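Hypothetical protein TM1012 (Thermotoga maritima, PDB 2FCL) is a putative nucleotidyltransferase, related to the aminoglycoside adenylyltransferases, that probably transfers a nucleotide to a substrate not yet identified. Local coordinates at residues S43-L46 with P50-V53. Residues are numbered along the deposited sequence; the frame is centred on the assembly and turned at random.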
loop_
_atom_site.group_PDB
_atom_site.type_symbol
_atom_site.label_atom_id
_atom_site.label_comp_id
_atom_site.label_asym_id
_atom_site.label_seq_id
_atom_site.Cartn_x
_atom_site.Cartn_y
_atom_site.Cartn_z
ATOM N N SER A 43 -3.045 -3.071 5.402
ATOM C CA SER A 43 -4.242 -3.461 4.667
ATOM C C SER A 43 -4.741 -4.820 5.132
ATOM O O SER A 43 -5.937 -5.017 5.347
ATOM C CB SER A 43 -3.960 -3.542 3.186
ATOM O OG SER A 43 -5.076 -4.055 2.472
ATOM N N PHE A 44 -3.826 -5.767 5.283
ATOM C CA PHE A 44 -4.207 -7.103 5.704
ATOM C C PHE A 44 -4.861 -7.020 7.082
ATOM O O PHE A 44 -5.917 -7.598 7.314
ATOM C CB PHE A 44 -2.984 -8.028 5.765
ATOM C CG PHE A 44 -2.206 -8.148 4.481
ATOM C CD1 PHE A 44 -2.738 -7.837 3.254
ATOM C CD2 PHE A 44 -0.890 -8.569 4.534
ATOM C CE1 PHE A 44 -2.004 -7.975 2.112
ATOM C CE2 PHE A 44 -0.142 -8.682 3.392
ATOM C CZ PHE A 44 -0.698 -8.386 2.178
ATOM N N ALA A 45 -4.234 -6.290 8.001
ATOM C CA ALA A 45 -4.776 -6.150 9.346
ATOM C C ALA A 45 -6.133 -5.465 9.358
ATOM O O ALA A 45 -7.052 -5.885 10.059
ATOM C CB ALA A 45 -3.788 -5.424 10.248
ATOM N N LEU A 46 -6.283 -4.412 8.560
ATOM C CA LEU A 46 -7.567 -3.734 8.446
ATOM C C LEU A 46 -8.662 -4.671 7.980
ATOM O O LEU A 46 -9.822 -4.489 8.336
ATOM C CB LEU A 46 -7.465 -2.565 7.469
ATOM C CG LEU A 46 -6.759 -1.322 8.013
ATOM C CD1 LEU A 46 -6.433 -0.365 6.888
ATOM C CD2 LEU A 46 -7.590 -0.650 9.083
ATOM N N PRO A 50 -4.595 -11.419 11.048
ATOM C CA PRO A 50 -3.786 -11.050 12.225
ATOM C C PRO A 50 -2.278 -11.072 11.975
ATOM O O PRO A 50 -1.557 -11.925 12.503
ATOM C CB PRO A 50 -4.202 -12.099 13.255
ATOM C CG PRO A 50 -4.453 -13.272 12.449
ATOM C CD PRO A 50 -5.121 -12.787 11.172
ATOM N N VAL A 51 -1.806 -10.141 11.159
ATOM C CA VAL A 51 -0.390 -9.969 10.889
ATOM C C VAL A 51 0.112 -8.772 11.689
ATOM O O VAL A 51 -0.668 -7.873 12.042
ATOM C CB VAL A 51 -0.107 -9.731 9.362
ATOM C CG1 VAL A 51 -0.503 -10.954 8.544
ATOM C CG2 VAL A 51 -0.812 -8.475 8.841
ATOM N N GLU A 52 1.415 -8.734 11.923
ATOM C CA GLU A 52 2.038 -7.600 12.596
ATOM C C GLU A 52 2.149 -6.454 11.603
ATOM O O GLU A 52 2.479 -6.671 10.447
ATOM C CB GLU A 52 3.433 -7.958 13.113
ATOM N N VAL A 53 1.863 -5.242 12.047
ATOM C CA VAL A 53 1.942 -4.115 11.135
ATOM C C VAL A 53 3.265 -3.469 11.336
ATOM O O VAL A 53 3.577 -3.018 12.427
ATOM C CB VAL A 53 0.779 -3.136 11.302
ATOM C CG1 VAL A 53 0.970 -1.899 10.436
ATOM C CG2 VAL A 53 -0.498 -3.842 10.902
#
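Phe44 and Ala45, in the last turn of helix 40-46, meet Val51 and Val53 on the loop that folds back along the helix. This is a strand-helix-loop-strand connection, consistent with the nucleotidyltransferase fold: strand 36-39 leads into this helix, and the loop carries the chain on to strand 57-60, the neighbouring antiparallel strand of the mixed sheet. The CB of Phe44 does the closest touching on this residue, 3.8 Å from CG2 of Val51, and the same methyl sits at the edge of the ring, near its plane, with CD2 of Phe44 4.3 Å from CG2 of Val51. With its CG anti to the carbonyl carbon (chi1 -57°), the ring is directed away from the valine, to Leu142 and Glu145 of helix 142-149, and it also meets Leu161. Phe44 therefore joins the loop to the C-terminal part of the chain, its CB side facing one and its ring reaching the other.

One residue on, Ala45 bridges both valines. Its backbone N is 4.1 Å from Val51 CG2, while its CB is more distant from that methyl, at 4.5 Å. Ile14 also packs on Ala45. The contact is apolar: the valine methyls lie against the Phe44 CB and the Ala45 CB on the flank of the helix. Val53 lies further along the loop, also touching Ser41 and Leu42 nearer the start of the helix, and a bound 1,2-ethanediol, probably from the crystallisation liquor, lies near its side chain. Val53 holds CG1 anti to the backbone N (chi1 174°), and it is the other branch that meets the helix: CG2 of Val53 rests 3.7 Å from CB of Ala45.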